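Cas13d (uncultured Ruminococcus sp, PDB 6IV9) binds CRISPR RNA and, probably through its two HEPN domains, carries out maturation of that RNA and cleavage of target RNA. Local coordinates at residues 271-274 and 275-279; 757-760 and 761-765; 481-484 and 485-488. The protein carries 2 engineered substitutions. All coordinates share one frame; numbering follows the deposited sequence.

Interaction 1 of 3, residues 271-274 and 275-279; sequences EAYK and KRVYH
Arg276 folds its side chain back over Ala272 and Tyr273, one turn earlier in the alpha-helix 267-291. From the CB outward the chain hugs backbone. Arg276 CB lies 3.5 Å from Tyr273 O, and Arg276 CG 3.4 Å from Ala272 O. CG stands anti to the carbonyl carbon, which starts the chain back along the preceding turn, and a bend at chi3 (-64°) lays the guanidinium against it. One face of that flat group then covers Ala272 O and Tyr273 CA, the latter 3.9 Å from Arg276 CZ. At the tip the two nitrogens part: Arg276 NH1 reaches Ala272 CB at 4.0 Å, whereas NH2 comes to Tyr273 CB and lies near the plane of the tyrosine ring, at its edge. Tyr320 of helix 312-330 adds a cation-pi contact. An alanine here would probably leave the Tyr320 ring without its cation and uncover the surface of Ala272 and Tyr273 that the guanidinium screens.

Regular i to i+4 bonds run beneath these side chains; Val277 N to Tyr273 O (3.1 Å, 164° at the hydrogen) is the straightest of the four. Lys274 and Tyr278 are joined in the same way. The Tyr273 hydroxyl is held by the carbonyl of Leu259, while Leu249 of helix 232-251 packs on the Tyr273 side chain. Over one face of the same ring sits Val277 CG2, a CH-pi contact 3.9 Å from the Tyr273 centroid and 22° off the ring normal, displaced toward the rim, with Tyr273 CZ 3.7 Å from that methyl.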
loop_
_atom_site.group_PDB
_atom_site.type_symbol
_atom_site.label_atom_id
_atom_site.label_comp_id
_atom_site.label_asym_id
_atom_site.label_seq_id
_atom_site.Cartn_x
_atom_site.Cartn_y
_atom_site.Cartn_z
ATOM N N GLU A 271 -23.270 2.533 -22.848
ATOM C CA GLU A 271 -22.209 1.721 -23.483
ATOM C C GLU A 271 -20.837 2.356 -23.242
ATOM O O GLU A 271 -19.903 1.625 -23.063
ATOM C CB GLU A 271 -22.525 1.465 -24.953
ATOM C CG GLU A 271 -23.594 0.405 -25.120
ATOM C CD GLU A 271 -23.058 -1.001 -25.339
ATOM O OE1 GLU A 271 -22.686 -1.312 -26.493
ATOM O OE2 GLU A 271 -23.010 -1.775 -24.373
ATOM N N ALA A 272 -20.735 3.674 -23.284
ATOM C CA ALA A 272 -19.419 4.296 -23.051
ATOM C C ALA A 272 -18.954 3.976 -21.622
ATOM O O ALA A 272 -17.810 3.628 -21.446
ATOM C CB ALA A 272 -19.505 5.772 -23.295
ATOM N N TYR A 273 -19.859 4.068 -20.654
ATOM C CA TYR A 273 -19.504 3.759 -19.248
ATOM C C TYR A 273 -19.108 2.289 -19.114
ATOM O O TYR A 273 -18.062 2.019 -18.581
ATOM C CB TYR A 273 -20.677 4.093 -18.334
ATOM C CG TYR A 273 -20.612 3.456 -16.973
ATOM C CD1 TYR A 273 -19.768 3.950 -16.000
ATOM C CD2 TYR A 273 -21.378 2.355 -16.664
ATOM C CE1 TYR A 273 -19.690 3.376 -14.749
ATOM C CE2 TYR A 273 -21.307 1.761 -15.422
ATOM C CZ TYR A 273 -20.467 2.278 -14.457
ATOM O OH TYR A 273 -20.388 1.697 -13.239
ATOM N N LYS A 274 -19.892 1.379 -19.674
ATOM C CA LYS A 274 -19.601 -0.069 -19.563
ATOM C C LYS A 274 -18.252 -0.396 -20.204
ATOM O O LYS A 274 -17.537 -1.198 -19.657
ATOM C CB LYS A 274 -20.718 -0.879 -20.211
ATOM C CG LYS A 274 -22.083 -0.725 -19.570
ATOM C CD LYS A 274 -22.992 -1.860 -19.935
ATOM C CE LYS A 274 -24.261 -1.456 -20.630
ATOM N NZ LYS A 274 -25.009 -2.638 -21.104
ATOM N N LYS A 275 -17.950 0.229 -21.330
ATOM C CA LYS A 275 -16.678 -0.013 -22.039
ATOM C C LYS A 275 -15.507 0.394 -21.135
ATOM O O LYS A 275 -14.549 -0.341 -21.054
ATOM C CB LYS A 275 -16.698 0.797 -23.333
ATOM C CG LYS A 275 -15.502 0.617 -24.245
ATOM C CD LYS A 275 -15.617 1.422 -25.503
ATOM C CE LYS A 275 -14.762 0.879 -26.617
ATOM N NZ LYS A 275 -15.008 1.579 -27.896
ATOM N N ARG A 276 -15.618 1.536 -20.473
ATOM C CA ARG A 276 -14.551 2.009 -19.557
ATOM C C ARG A 276 -14.382 1.013 -18.406
ATOM O O ARG A 276 -13.275 0.694 -18.096
ATOM C CB ARG A 276 -14.891 3.399 -19.018
ATOM C CG ARG A 276 -14.791 4.502 -20.056
ATOM C CD ARG A 276 -14.753 5.867 -19.435
ATOM N NE ARG A 276 -15.973 6.160 -18.728
ATOM C CZ ARG A 276 -17.010 6.799 -19.245
ATOM N NH1 ARG A 276 -17.024 7.122 -20.521
ATOM N NH2 ARG A 276 -18.025 7.122 -18.472
ATOM N N VAL A 277 -15.480 0.545 -17.827
ATOM C CA VAL A 277 -15.411 -0.438 -16.710
ATOM C C VAL A 277 -14.775 -1.731 -17.217
ATOM O O VAL A 277 -13.918 -2.260 -16.546
ATOM C CB VAL A 277 -16.792 -0.687 -16.081
ATOM C CG1 VAL A 277 -16.732 -1.775 -15.039
ATOM C CG2 VAL A 277 -17.356 0.575 -15.489
ATOM N N TYR A 278 -15.163 -2.165 -18.406
ATOM C CA TYR A 278 -14.593 -3.402 -18.974
ATOM C C TYR A 278 -13.075 -3.241 -19.128
ATOM O O TYR A 278 -12.355 -4.133 -18.753
ATOM C CB TYR A 278 -15.181 -3.660 -20.361
ATOM C CG TYR A 278 -14.424 -4.706 -21.131
ATOM C CD1 TYR A 278 -14.379 -6.007 -20.685
ATOM C CD2 TYR A 278 -13.728 -4.395 -22.279
ATOM C CE1 TYR A 278 -13.674 -6.977 -21.364
ATOM C CE2 TYR A 278 -13.019 -5.357 -22.973
ATOM C CZ TYR A 278 -12.992 -6.653 -22.514
ATOM O OH TYR A 278 -12.309 -7.615 -23.170
ATOM N N HIS A 279 -12.630 -2.107 -19.644
ATOM C CA HIS A 279 -11.181 -1.888 -19.851
ATOM C C HIS A 279 -10.446 -1.953 -18.510
ATOM O O HIS A 279 -9.356 -2.489 -18.470
ATOM C CB HIS A 279 -10.965 -0.547 -20.542
ATOM C CG HIS A 279 -11.347 -0.558 -21.981
ATOM N ND1 HIS A 279 -11.580 0.573 -22.689
ATOM C CD2 HIS A 279 -11.539 -1.572 -22.836
ATOM C CE1 HIS A 279 -11.891 0.259 -23.912
ATOM N NE2 HIS A 279 -11.871 -1.031 -24.025
#

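Interaction 2 of 3, residues 757-760 and 761-765; sequences GLYK and EIIPE
Tyr759 O takes two backbone donors from the turn that follows it, Ile762 N at 2.9 Å and Ile763 N at 2.8 Å. They approach differently: Ile763 N lies almost straight out from the carbonyl, with a C=O...N angle of 177°, whereas Ile762 N stands above the carbonyl plane. One residue earlier Leu758 O is met by Glu761 N at 3.2 Å, again from above the plane. The bonds from Glu761 N and Ile762 N span i to i+3, whereas that from Ile763 N keeps the i to i+4 spacing, a mixture found where helix 713-760 gives way to the loop. Glu761 N is 3.8 Å from Gly757 O, the acceptor that a regular alpha-turn would use.

Apolar groups pack beside the doubly used carbonyl. Ile763 CG1 stands anti to its carbonyl carbon (chi1 -47°), which places it 3.2 Å from Tyr759 O and 4.0 Å from Tyr759 CD1. Ile762 CD1 approaches Tyr759 CD1 more loosely, at 4.4 Å.

The polar ends find partners beyond the turn. The Tyr759 hydroxyl is hydrogen-bonded to both Leu149 O and Asn794 ND2, Lys760 NZ is held by Lys769 O, and Glu765 OE2 makes a salt bridge to Arg789 NH2. Helix 777-788 covers one side, with Leu778 and Leu782 on Tyr759 and Leu785 on Ile763, while helix 152-160 packs against Leu758, Glu761 and Ile762.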
loop_
_atom_site.group_PDB
_atom_site.type_symbol
_atom_site.label_atom_id
_atom_site.label_comp_id
_atom_site.label_asym_id
_atom_site.label_seq_id
_atom_site.Cartn_x
_atom_site.Cartn_y
_atom_site.Cartn_z
ATOM N N GLY A 757 9.724 -21.331 -11.156
ATOM C CA GLY A 757 10.011 -21.142 -12.582
ATOM C C GLY A 757 11.485 -20.889 -12.825
ATOM O O GLY A 757 11.978 -21.329 -13.828
ATOM N N LEU A 758 12.138 -20.092 -11.987
ATOM C CA LEU A 758 13.586 -19.823 -12.173
ATOM C C LEU A 758 14.420 -21.063 -11.854
ATOM O O LEU A 758 15.256 -21.417 -12.628
ATOM C CB LEU A 758 13.991 -18.643 -11.296
ATOM C CG LEU A 758 13.411 -17.303 -11.724
ATOM C CD1 LEU A 758 13.325 -16.349 -10.553
ATOM C CD2 LEU A 758 14.217 -16.715 -12.863
ATOM N N TYR A 759 14.128 -21.729 -10.752
ATOM C CA TYR A 759 14.901 -22.931 -10.360
ATOM C C TYR A 759 14.742 -24.041 -11.399
ATOM O O TYR A 759 15.650 -24.792 -11.617
ATOM C CB TYR A 759 14.471 -23.425 -8.988
ATOM C CG TYR A 759 15.150 -22.756 -7.829
ATOM C CD1 TYR A 759 16.505 -22.892 -7.613
ATOM C CD2 TYR A 759 14.423 -22.028 -6.920
ATOM C CE1 TYR A 759 17.129 -22.307 -6.534
ATOM C CE2 TYR A 759 15.031 -21.432 -5.838
ATOM C CZ TYR A 759 16.385 -21.575 -5.640
ATOM O OH TYR A 759 16.969 -20.993 -4.570
ATOM N N LYS A 760 13.586 -24.085 -12.043
ATOM C CA LYS A 760 13.270 -25.147 -13.025
ATOM C C LYS A 760 14.269 -25.091 -14.178
ATOM O O LYS A 760 14.523 -26.110 -14.757
ATOM C CB LYS A 760 11.828 -25.065 -13.515
ATOM C CG LYS A 760 11.381 -26.292 -14.286
ATOM C CD LYS A 760 9.903 -26.510 -14.333
ATOM C CE LYS A 760 9.535 -27.676 -15.216
ATOM N NZ LYS A 760 8.080 -27.732 -15.462
ATOM N N GLU A 761 14.744 -23.902 -14.513
ATOM C CA GLU A 761 15.713 -23.730 -15.617
ATOM C C GLU A 761 17.098 -24.244 -15.225
ATOM O O GLU A 761 17.888 -24.454 -16.122
ATOM C CB GLU A 761 15.796 -22.269 -16.034
ATOM C CG GLU A 761 14.547 -21.782 -16.725
ATOM C CD GLU A 761 14.131 -22.599 -17.929
ATOM O OE1 GLU A 761 15.004 -22.934 -18.732
ATOM O OE2 GLU A 761 12.942 -22.900 -18.054
ATOM N N ILE A 762 17.398 -24.375 -13.938
ATOM C CA ILE A 762 18.784 -24.766 -13.561
ATOM C C ILE A 762 18.842 -26.061 -12.749
ATOM O O ILE A 762 19.940 -26.571 -12.588
ATOM C CB ILE A 762 19.471 -23.589 -12.856
ATOM C CG1 ILE A 762 18.744 -23.201 -11.572
ATOM C CG2 ILE A 762 19.564 -22.413 -13.794
ATOM C CD1 ILE A 762 19.550 -22.322 -10.680
ATOM N N ILE A 763 17.712 -26.556 -12.260
ATOM C CA ILE A 763 17.717 -27.825 -11.484
ATOM C C ILE A 763 17.115 -28.924 -12.362
ATOM O O ILE A 763 15.925 -28.917 -12.586
ATOM C CB ILE A 763 16.934 -27.677 -10.168
ATOM C CG1 ILE A 763 17.316 -26.413 -9.403
ATOM C CG2 ILE A 763 17.079 -28.913 -9.313
ATOM C CD1 ILE A 763 18.678 -26.461 -8.805
ATOM N N PRO A 764 17.917 -29.911 -12.801
ATOM C CA PRO A 764 17.447 -30.997 -13.656
ATOM C C PRO A 764 16.340 -31.808 -12.979
ATOM O O PRO A 764 15.427 -32.181 -13.615
ATOM C CB PRO A 764 18.688 -31.882 -13.800
ATOM C CG PRO A 764 19.823 -30.918 -13.641
ATOM C CD PRO A 764 19.342 -30.002 -12.541
ATOM N N GLU A 765 16.420 -31.930 -11.663
ATOM C CA GLU A 765 15.459 -32.723 -10.857
ATOM C C GLU A 765 14.030 -32.171 -10.954
ATOM O O GLU A 765 13.115 -32.911 -10.659
ATOM C CB GLU A 765 15.935 -32.790 -9.411
ATOM C CG GLU A 765 17.113 -33.712 -9.203
ATOM C CD GLU A 765 18.461 -33.127 -9.571
ATOM O OE1 GLU A 765 18.519 -31.958 -9.906
ATOM O OE2 GLU A 765 19.447 -33.859 -9.520
#

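Interaction 3 of 3, residues 481-484 and 485-488; sequences DEKI and LDSE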
loop_
_atom_site.group_PDB
_atom_site.type_symbol
_atom_site.label_atom_id
_atom_site.label_comp_id
_atom_site.label_asym_id
_atom_site.label_seq_id
_atom_site.Cartn_x
_atom_site.Cartn_y
_atom_site.Cartn_z
ATOM N N ASP A 481 -4.866 36.129 -13.693
ATOM C CA ASP A 481 -5.106 35.349 -14.921
ATOM C C ASP A 481 -4.782 33.888 -14.626
ATOM O O ASP A 481 -3.692 33.623 -14.170
ATOM C CB ASP A 481 -4.194 35.859 -16.035
ATOM C CG ASP A 481 -4.636 35.471 -17.430
ATOM O OD1 ASP A 481 -5.558 34.668 -17.561
ATOM O OD2 ASP A 481 -4.042 35.988 -18.377
ATOM N N GLU A 482 -5.697 32.999 -14.991
ATOM C CA GLU A 482 -5.558 31.532 -14.825
ATOM C C GLU A 482 -4.399 31.029 -15.690
ATOM O O GLU A 482 -3.777 30.048 -15.328
ATOM C CB GLU A 482 -6.861 30.834 -15.196
ATOM C CG GLU A 482 -6.869 29.351 -14.899
ATOM C CD GLU A 482 -6.523 28.952 -13.474
ATOM O OE1 GLU A 482 -6.780 29.741 -12.553
ATOM O OE2 GLU A 482 -5.990 27.850 -13.308
ATOM N N LYS A 483 -4.069 31.767 -16.751
ATOM C CA LYS A 483 -3.022 31.398 -17.740
ATOM C C LYS A 483 -1.623 31.494 -17.131
ATOM O O LYS A 483 -0.704 30.951 -17.705
ATOM C CB LYS A 483 -3.177 32.197 -19.029
ATOM C CG LYS A 483 -4.559 32.099 -19.640
ATOM C CD LYS A 483 -4.548 31.936 -21.120
ATOM C CE LYS A 483 -5.938 31.954 -21.719
ATOM N NZ LYS A 483 -5.937 32.451 -23.115
ATOM N N ILE A 484 -1.522 32.049 -15.929
ATOM C CA ILE A 484 -0.228 32.196 -15.206
ATOM C C ILE A 484 0.358 30.803 -14.953
ATOM O O ILE A 484 1.569 30.667 -14.911
ATOM C CB ILE A 484 -0.480 32.918 -13.877
ATOM C CG1 ILE A 484 -0.609 34.426 -14.063
ATOM C CG2 ILE A 484 0.576 32.579 -12.859
ATOM C CD1 ILE A 484 -1.072 35.127 -12.812
ATOM N N LEU A 485 -0.521 29.821 -14.795
ATOM C CA LEU A 485 -0.137 28.434 -14.437
ATOM C C LEU A 485 0.009 27.549 -15.667
ATOM O O LEU A 485 0.317 26.405 -15.483
ATOM C CB LEU A 485 -1.205 27.864 -13.507
ATOM C CG LEU A 485 -1.237 28.474 -12.114
ATOM C CD1 LEU A 485 -2.438 27.983 -11.346
ATOM C CD2 LEU A 485 0.045 28.190 -11.368
ATOM N N ASP A 486 -0.095 28.095 -16.874
ATOM C CA ASP A 486 -0.045 27.229 -18.076
ATOM C C ASP A 486 1.269 26.443 -18.113
ATOM O O ASP A 486 1.262 25.334 -18.599
ATOM C CB ASP A 486 -0.270 28.027 -19.356
ATOM C CG ASP A 486 -1.733 28.254 -19.674
ATOM O OD1 ASP A 486 -2.569 27.706 -18.971
ATOM O OD2 ASP A 486 -2.010 28.976 -20.636
ATOM N N SER A 487 2.361 27.059 -17.691
ATOM C CA SER A 487 3.682 26.384 -17.691
ATOM C C SER A 487 3.804 25.320 -16.589
ATOM O O SER A 487 4.674 24.490 -16.722
ATOM C CB SER A 487 4.811 27.364 -17.628
ATOM O OG SER A 487 4.696 28.199 -16.500
ATOM N N GLU A 488 3.041 25.435 -15.507
ATOM C CA GLU A 488 3.171 24.507 -14.358
ATOM C C GLU A 488 2.156 23.368 -14.386
ATOM O O GLU A 488 2.450 22.343 -13.820
ATOM C CB GLU A 488 2.877 25.244 -13.055
ATOM C CG GLU A 488 3.551 26.586 -12.950
ATOM C CD GLU A 488 5.063 26.566 -13.011
ATOM O OE1 GLU A 488 5.667 25.939 -12.146
ATOM O OE2 GLU A 488 5.619 27.191 -13.914
#
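Glu482 OE2, which touches Leu485 CD1 at 4.1 Å, is gripped by two groups: the backbone N of Phe333 through a hydrogen bond and Lys489 NZ through a salt bridge. The other carboxylate oxygen, OE1, accepts from Ile334 N, so both oxygens are tied to the start of helix 333-336 and the rotation of the carboxylate is probably fixed. CG is anti to the backbone N (chi1 -173°), and the chain then bends at chi2, which brings the carboxylate nearer to Leu485. The two side chains cross at an angle, and the leucine is the buried member of the pair. Phe333 and Ile334 pack on it together with Ile357 and Tyr361 of helix 353-366.

The backbone beneath is a 3-10 turn in the loop between helices 467-475 and 497-505. Asp481 leads into it with an Asx turn, its OD1 accepting a weak bond from Lys483 N at 3.4 Å, while its carbonyl receives Ile484 N. The i to i+3 pattern continues: Leu485 N reaches Glu482 O at 3.3 Å, a weak bond although straight, and Asp486 N reaches Lys483 O at 3.0 Å. That second donor stands above the carbonyl plane, with a C=O...N angle of only 116°.

Lys483 and Asp486, both exposed, lie side by side and point the same way. Asp486 OD2 rests along the aliphatic part of the lysine, 3.8 Å from Lys483 CB and 3.9 Å from Lys483 CD, but the charged ends do not meet, since Lys483 NZ is 5.8 Å from Asp486 OD2. Farther on, Ser487 OG donates to Glu488 OE2 at 2.9 Å, and the acceptor uses its anti lone pair, the one away from the other carboxylate oxygen.

All three contacts are local, each within a single continuous run of chain, and none touches another. Interactions 1 and 3 have centres about 33 Å apart, interactions 1 and 2 about 42 Å, and interactions 2 and 3 about 57 Å. They sample different states of helical backbone: a regular alpha-helical interior at 271-279, a helix running out into a loop, with mixed i to i+3 and i to i+4 bonds, at 757-765 and a 3-10 turn within a loop at 481-488. None reaches the bound nucleic acid: the nearest atoms lie about 9 Å away for interaction 2, about 10 Å for interaction 3 and about 17 Å for interaction 1. The magnesium-site residues Arg137 and Glu140 belong to none of these segments.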